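Dienelactone hydrolase (Anabaena variabilis, PDB 2O2G) probably acts as a hydrolase, as a member of the dienelactone hydrolase family with an alpha/beta-hydrolase fold. Local coordinates at residues I175-N178 / E179-L182; L207-V210 / A211-A214; L213-E216 / W217-Y221. One frame throughout, in Å; residues are numbered along the deposited sequence. Where two conformers were deposited one is given.

Interaction 1. Residues I175-N178 / E179-L182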
loop_
_atom_site.group_PDB
_atom_site.type_symbol
_atom_site.label_atom_id
_atom_site.label_comp_id
_atom_site.label_asym_id
_atom_site.label_seq_id
_atom_site.Cartn_x
_atom_site.Cartn_y
_atom_site.Cartn_z
ATOM N N ILE A 175 -14.328 -3.627 -10.586
ATOM C CA ILE A 175 -14.441 -5.060 -10.252
ATOM C C ILE A 175 -13.958 -5.919 -11.429
ATOM O O ILE A 175 -13.078 -6.740 -11.271
ATOM C CB ILE A 175 -15.881 -5.478 -9.866
ATOM C CG1 ILE A 175 -16.376 -4.738 -8.615
ATOM C CG2 ILE A 175 -15.958 -7.002 -9.609
ATOM C CD1 ILE A 175 -17.892 -4.887 -8.376
ATOM N N ALA A 176 -14.515 -5.700 -12.609
ATOM C CA ALA A 176 -14.122 -6.487 -13.772
ATOM C C ALA A 176 -12.628 -6.364 -14.071
ATOM O O ALA A 176 -11.993 -7.330 -14.489
ATOM C CB ALA A 176 -14.939 -6.106 -14.980
HETATM N N MSE A 177 -12.053 -5.198 -13.781
HETATM C CA MSE A 177 -10.660 -4.960 -14.054
HETATM C C MSE A 177 -9.797 -5.661 -13.040
HETATM O O MSE A 177 -8.721 -6.117 -13.394
HETATM C CB MSE A 177 -10.378 -3.469 -14.169
HETATM C CG MSE A 177 -10.991 -2.855 -15.428
HETATM SE SE MSE A 177 -10.457 -3.807 -17.174
HETATM C CE MSE A 177 -8.858 -2.889 -18.169
ATOM N N ASN A 178 -10.275 -5.783 -11.797
ATOM C CA ASN A 178 -9.560 -6.561 -10.783
ATOM C C ASN A 178 -9.665 -8.069 -11.122
ATOM O O ASN A 178 -8.716 -8.820 -10.938
ATOM C CB ASN A 178 -10.054 -6.261 -9.369
ATOM C CG ASN A 178 -9.381 -5.033 -8.766
ATOM O OD1 ASN A 178 -8.504 -5.165 -7.917
ATOM N ND2 ASN A 178 -9.713 -3.861 -9.263
ATOM N N GLU A 179 -10.824 -8.496 -11.602
ATOM C CA GLU A 179 -11.024 -9.880 -12.047
ATOM C C GLU A 179 -10.035 -10.199 -13.167
ATOM O O GLU A 179 -9.421 -11.253 -13.162
ATOM C CB GLU A 179 -12.456 -10.094 -12.522
ATOM C CG GLU A 179 -13.535 -10.021 -11.402
ATOM C CD GLU A 179 -14.949 -10.151 -11.972
ATOM O OE1 GLU A 179 -15.104 -9.909 -13.186
ATOM O OE2 GLU A 179 -15.896 -10.486 -11.220
ATOM N N ASP A 180 -9.874 -9.279 -14.116
ATOM C CA ASP A 180 -8.904 -9.443 -15.195
ATOM C C ASP A 180 -7.481 -9.543 -14.641
ATOM O O ASP A 180 -6.729 -10.433 -15.015
ATOM C CB ASP A 180 -8.960 -8.268 -16.192
ATOM C CG ASP A 180 -10.217 -8.276 -17.089
ATOM O OD1 ASP A 180 -11.117 -9.155 -16.959
ATOM O OD2 ASP A 180 -10.285 -7.369 -17.952
ATOM N N ALA A 181 -7.117 -8.640 -13.738
ATOM C CA ALA A 181 -5.778 -8.631 -13.124
ATOM C C ALA A 181 -5.445 -9.918 -12.358
ATOM O O ALA A 181 -4.309 -10.404 -12.411
ATOM C CB ALA A 181 -5.647 -7.432 -12.180
ATOM N N LEU A 182 -6.451 -10.463 -11.666
ATOM C CA LEU A 182 -6.309 -11.664 -10.856
ATOM C C LEU A 182 -5.855 -12.829 -11.693
ATOM O O LEU A 182 -5.088 -13.658 -11.220
ATOM C CB LEU A 182 -7.619 -12.040 -10.149
ATOM C CG LEU A 182 -7.448 -13.008 -8.950
ATOM C CD1 LEU A 182 -6.868 -12.284 -7.737
ATOM C CD2 LEU A 182 -8.755 -13.641 -8.570
#
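Glu179 lies alongside Ile175, both side chains pointing the same way one turn apart on helix 172-184. With CG set anti to its own carbonyl carbon (chi1 -68°), the glutamate runs back toward the start of the helix, and CG comes within 3.3 Å of Ile175 O, the carbonyl oxygen that also accepts the hydrogen bond from Glu179 N (N to O 2.9 Å). Beyond CG the chain stays extended, and its carboxylate straddles two neighbours: OE2 is 3.8 Å from the CG2 methyl of Ile175, while OE1 reaches to 3.6 Å from Ala176 CA. These are van der Waals contacts of an exposed acid with aliphatic carbon. The helix forms the middle of a beta-alpha-beta unit between strands 163-168 and 189-194 of the alpha/beta-hydrolase sheet, starting just after Asp171, the probable acid of a Ser-His-Asp triad. Asn178 turns to the buried face, where its side chain meets Leu165, Val167 and Leu191 of those strands. Its amide nitrogen ND2 is held by the carbonyls of Val174 and Gly147, so the buried amide is bound both to the preceding turn of its helix and to the loop that follows strand 139-145. Asn178 O in turn accepts Leu182 N at 2.9 Å, continuing the helical pattern. On the exposed side, Asp180 folds back over the preceding turn, bringing OD1 to 3.2 Å from Ala176 O. Both atoms are acceptors, so this approach is probably mildly unfavourable, although Asp180 N donates to the same Ala176 O at 2.9 Å. The other carboxylate oxygen, Asp180 OD2, meets the selenium of Met177, a selenomethionine, at 3.7 Å, the two side chains running obliquely across one another.

Interaction 2. Residues L207-V210 / A211-A214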
loop_
_atom_site.group_PDB
_atom_site.type_symbol
_atom_site.label_atom_id
_atom_site.label_comp_id
_atom_site.label_asym_id
_atom_site.label_seq_id
_atom_site.Cartn_x
_atom_site.Cartn_y
_atom_site.Cartn_z
ATOM N N LEU A 207 -15.014 0.463 5.309
ATOM C CA LEU A 207 -13.583 0.659 5.581
ATOM C C LEU A 207 -13.089 -0.274 6.658
ATOM O O LEU A 207 -11.987 -0.816 6.536
ATOM C CB LEU A 207 -13.259 2.105 5.935
ATOM C CG LEU A 207 -11.772 2.484 5.932
ATOM C CD1 LEU A 207 -11.222 2.366 4.530
ATOM C CD2 LEU A 207 -11.570 3.907 6.447
ATOM N N THR A 208 -13.919 -0.518 7.663
ATOM C CA THR A 208 -13.562 -1.451 8.706
ATOM C C THR A 208 -13.284 -2.843 8.098
ATOM O O THR A 208 -12.293 -3.474 8.445
ATOM C CB THR A 208 -14.639 -1.495 9.772
ATOM O OG1 THR A 208 -14.690 -0.200 10.391
ATOM C CG2 THR A 208 -14.337 -2.560 10.820
ATOM N N ALA A 209 -14.162 -3.302 7.205
ATOM C CA ALA A 209 -13.978 -4.576 6.524
ATOM C C ALA A 209 -12.676 -4.598 5.744
ATOM O O ALA A 209 -11.984 -5.592 5.714
ATOM C CB ALA A 209 -15.160 -4.863 5.587
ATOM N N VAL A 210 -12.368 -3.519 5.056
ATOM C CA VAL A 210 -11.106 -3.450 4.349
ATOM C C VAL A 210 -9.940 -3.677 5.322
ATOM O O VAL A 210 -9.028 -4.458 5.039
ATOM C CB VAL A 210 -10.937 -2.118 3.602
ATOM C CG1 VAL A 210 -9.511 -1.971 3.076
ATOM C CG2 VAL A 210 -11.930 -2.046 2.477
ATOM N N ALA A 211 -9.956 -2.986 6.450
ATOM C CA ALA A 211 -8.892 -3.124 7.445
ATOM C C ALA A 211 -8.819 -4.527 8.040
ATOM O O ALA A 211 -7.702 -5.084 8.261
ATOM C CB ALA A 211 -9.103 -2.163 8.512
ATOM N N GLN A 212 -9.994 -5.094 8.313
ATOM C CA GLN A 212 -10.032 -6.417 8.887
ATOM C C GLN A 212 -9.419 -7.431 7.879
ATOM O O GLN A 212 -8.600 -8.258 8.243
ATOM C CB GLN A 212 -11.451 -6.817 9.308
ATOM C CG GLN A 212 -12.080 -6.064 10.541
ATOM C CD GLN A 212 -13.585 -6.379 10.721
ATOM O OE1 GLN A 212 -14.362 -6.354 9.750
ATOM N NE2 GLN A 212 -14.000 -6.631 11.959
ATOM N N LEU A 213 -9.841 -7.369 6.631
ATOM C CA LEU A 213 -9.313 -8.254 5.582
ATOM C C LEU A 213 -7.832 -8.081 5.358
ATOM O O LEU A 213 -7.117 -9.066 5.141
ATOM C CB LEU A 213 -10.060 -7.995 4.260
ATOM C CG LEU A 213 -11.542 -8.397 4.311
ATOM C CD1 LEU A 213 -12.385 -7.644 3.292
ATOM C CD2 LEU A 213 -11.653 -9.895 4.143
ATOM N N ALA A 214 -7.376 -6.829 5.390
ATOM C CA ALA A 214 -5.969 -6.533 5.225
ATOM C C ALA A 214 -5.176 -7.085 6.420
ATOM O O ALA A 214 -4.158 -7.731 6.229
ATOM C CB ALA A 214 -5.746 -5.002 5.046
#
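Ala209 and Leu213 meet where this part of helix 206-221 is tight. Leu213 N donates to Ala209 O at 2.9 Å in an almost straight bond (171°), and the leucine then curls over the same oxygen. With CG anti to the carbonyl carbon (chi1 -66°), the branch turns back along the helix, so that Leu213 CG and CD1 each lie 3.2 Å from Ala209 O. The carbonyl is thereby wrapped by one N-H and a hydrocarbon branch. Close by, Ala211 CB rests 3.4 Å from Thr208 O, and Ala214 CB lies 3.3 Å from Val210 O. This is the last helix of the alpha/beta-hydrolase fold, packed on the central sheet beside helix 51-63, and these small side chains belong to its buried faces: Ala211 packs on Tyr55 and Val59 of helix 51-63, while Val210 and Ala214 lie on Phe119 of strand 115-121, with Val210 also reaching Ile166 and Ile194 of the central sheet.

The outer side is looser. Gln212, exposed to solvent, stretches back across Thr208, and its amide carbon CD is 3.9 Å from the threonine methyl CG2. The methyl stands there because Thr208 places CG2 anti to the backbone nitrogen, which turns OG1 the other way, to a hydrogen bond with the hydroxyl of Tyr55. Gln212 therefore meets the methyl of Thr208, not its hydroxyl. The threonine spends its polar group on the neighbouring helix, and cohesion within the turn comes from main-chain hydrogen bonds and hydrocarbon contact.

Interaction 3. Residues L213-E216 / W217-Y221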
loop_
_atom_site.group_PDB
_atom_site.type_symbol
_atom_site.label_atom_id
_atom_site.label_comp_id
_atom_site.label_asym_id
_atom_site.label_seq_id
_atom_site.Cartn_x
_atom_site.Cartn_y
_atom_site.Cartn_z
ATOM N N LEU A 213 -9.841 -7.369 6.631
ATOM C CA LEU A 213 -9.313 -8.254 5.582
ATOM C C LEU A 213 -7.832 -8.081 5.358
ATOM O O LEU A 213 -7.117 -9.066 5.141
ATOM C CB LEU A 213 -10.060 -7.995 4.260
ATOM C CG LEU A 213 -11.542 -8.397 4.311
ATOM C CD1 LEU A 213 -12.385 -7.644 3.292
ATOM C CD2 LEU A 213 -11.653 -9.895 4.143
ATOM N N ALA A 214 -7.376 -6.829 5.390
ATOM C CA ALA A 214 -5.969 -6.533 5.225
ATOM C C ALA A 214 -5.176 -7.085 6.420
ATOM O O ALA A 214 -4.158 -7.731 6.229
ATOM C CB ALA A 214 -5.746 -5.002 5.046
ATOM N N SER A 215 -5.643 -6.859 7.639
ATOM C CA SER A 215 -4.990 -7.402 8.806
ATOM C C SER A 215 -4.816 -8.932 8.725
ATOM O O SER A 215 -3.714 -9.440 8.937
ATOM C CB SER A 215 -5.753 -7.057 10.071
ATOM O OG SER A 215 -5.060 -7.541 11.186
ATOM N N GLU A 216 -5.886 -9.659 8.421
ATOM C CA GLU A 216 -5.817 -11.133 8.273
ATOM C C GLU A 216 -4.746 -11.547 7.273
ATOM O O GLU A 216 -3.965 -12.486 7.504
ATOM C CB GLU A 216 -7.177 -11.706 7.812
ATOM C CG GLU A 216 -8.134 -11.731 8.974
ATOM C CD GLU A 216 -9.557 -12.007 8.586
ATOM O OE1 GLU A 216 -9.928 -11.755 7.421
ATOM O OE2 GLU A 216 -10.303 -12.464 9.484
ATOM N N TRP A 217 -4.708 -10.837 6.156
ATOM C CA TRP A 217 -3.756 -11.144 5.099
ATOM C C TRP A 217 -2.318 -10.908 5.523
ATOM O O TRP A 217 -1.460 -11.798 5.346
ATOM C CB TRP A 217 -4.067 -10.329 3.845
ATOM C CG TRP A 217 -3.396 -10.778 2.580
ATOM C CD1 TRP A 217 -2.291 -10.228 2.001
ATOM C CD2 TRP A 217 -3.832 -11.818 1.692
ATOM N NE1 TRP A 217 -1.992 -10.880 0.855
ATOM C CE2 TRP A 217 -2.923 -11.855 0.622
ATOM C CE3 TRP A 217 -4.900 -12.727 1.708
ATOM C CZ2 TRP A 217 -3.042 -12.762 -0.445
ATOM C CZ3 TRP A 217 -5.028 -13.622 0.670
ATOM C CH2 TRP A 217 -4.100 -13.627 -0.418
ATOM N N PHE A 218 -2.053 -9.716 6.051
ATOM C CA PHE A 218 -0.680 -9.342 6.453
ATOM C C PHE A 218 -0.203 -10.189 7.617
ATOM O O PHE A 218 0.969 -10.597 7.679
ATOM C CB PHE A 218 -0.620 -7.844 6.797
ATOM C CG PHE A 218 -0.763 -6.937 5.601
ATOM C CD1 PHE A 218 0.008 -7.128 4.474
ATOM C CD2 PHE A 218 -1.638 -5.867 5.620
ATOM C CE1 PHE A 218 -0.080 -6.271 3.419
ATOM C CE2 PHE A 218 -1.716 -4.999 4.541
ATOM C CZ PHE A 218 -0.972 -5.219 3.449
HETATM N N MSE A 219 -1.092 -10.479 8.566
HETATM C CA MSE A 219 -0.681 -11.305 9.691
HETATM C C MSE A 219 -0.234 -12.680 9.219
HETATM O O MSE A 219 0.763 -13.236 9.720
HETATM C CB MSE A 219 -1.795 -11.370 10.732
HETATM C CG MSE A 219 -1.968 -10.040 11.430
HETATM SE SE MSE A 219 -0.496 -9.728 12.634
HETATM C CE MSE A 219 -0.980 -11.148 13.745
ATOM N N HIS A 220 -0.929 -13.226 8.248
ATOM C CA HIS A 220 -0.549 -14.547 7.738
ATOM C C HIS A 220 0.750 -14.537 6.949
ATOM O O HIS A 220 1.606 -15.399 7.175
ATOM C CB HIS A 220 -1.627 -15.133 6.846
ATOM C CG HIS A 220 -1.268 -16.473 6.293
ATOM N ND1 HIS A 220 -1.177 -17.602 7.084
ATOM C CD2 HIS A 220 -0.961 -16.870 5.035
ATOM C CE1 HIS A 220 -0.835 -18.635 6.335
ATOM N NE2 HIS A 220 -0.704 -18.218 5.086
ATOM N N TYR A 221 0.875 -13.588 6.020
ATOM C CA TYR A 221 2.019 -13.528 5.117
ATOM C C TYR A 221 3.258 -12.763 5.586
ATOM O O TYR A 221 4.302 -12.972 5.021
ATOM C CB TYR A 221 1.596 -13.030 3.714
ATOM C CG TYR A 221 0.761 -14.021 2.959
ATOM C CD1 TYR A 221 1.329 -15.172 2.457
ATOM C CD2 TYR A 221 -0.590 -13.801 2.717
ATOM C CE1 TYR A 221 0.596 -16.093 1.786
ATOM C CE2 TYR A 221 -1.343 -14.727 2.032
ATOM C CZ TYR A 221 -0.742 -15.879 1.561
ATOM O OH TYR A 221 -1.462 -16.827 0.867
#
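The ring of Phe218 comes close to the carbonyl of Ala214, one turn earlier on helix 206-221. The main chain provides the first kind of contact: Phe218 N donates to Ala214 O at 2.9 Å in a nearly straight bond (173°), and Met219 N, Trp217 N and His220 N reach Ser215 O, Leu213 O and Glu216 O in the same i to i-4 pattern, the last two more loosely.

The phenylalanine carries CG anti to its carbonyl carbon (chi1 -70°), which swings the ring back toward the preceding turn until the ring carbon CD2 closely approaches the carbonyl oxygen Ala214 O, at 3.2 Å. Apolar contact follows further round the ring, where CE2 is 4.1 Å from Ala214 CB. The buried ring continues onto Leu60 of helix 51-63, Leu65, and Ala141 and Val143 of strand 139-145. A serine in place of this phenylalanine would probably open a gap between helix 51-63 and strand 139-145 and leave the Ala214 methyl without its aromatic partner.

Aromatic contacts make up the third group. Trp217 takes the opposite choice, with CG anti to the backbone nitrogen (chi1 -165°), so the indole leads away from the 213-216 turn toward Val143 and Leu164 of the sheet. Tyr221 CE2 sits 3.5 Å above the plane of the Trp217 ring, over its centre. On the tyrosine in turn, His220 brings CD2 3.5 Å above the centre of the Tyr221 ring, its own edge turned to that face.

Two polar groups at this end of the helix find partners outside it: Trp217 NE1 gives its hydrogen to Pro162 O and Gln140 NE2 binds Tyr221 O. The first lets the buried indole keep its N-H satisfied and probably helps set its rotation against the sheet.

How the interactions relate
From the N terminus, interaction 1 comes first, on helix 172-184, in the crossover from strand 163-168 to strand 189-194. The chain then passes through strand 189-194 before helix 206-221 brings interactions 2 and 3. None closes a long loop: each spans only a turn or two of its helix, and none nests inside or crosses another. Interaction 3 begins where interaction 2 ends, sharing Leu213 and Ala214, with centres about 10 Å apart. Interaction 1 stands about 19 Å from interaction 2 between centres. They lie on two helices that pack against the sheet, strand 163-168 touching both through alternating residues: Leu165 and Val167 meet helix 172-184, Leu164 and Ile166 helix 206-221. Helix 51-63 meets helix 206-221.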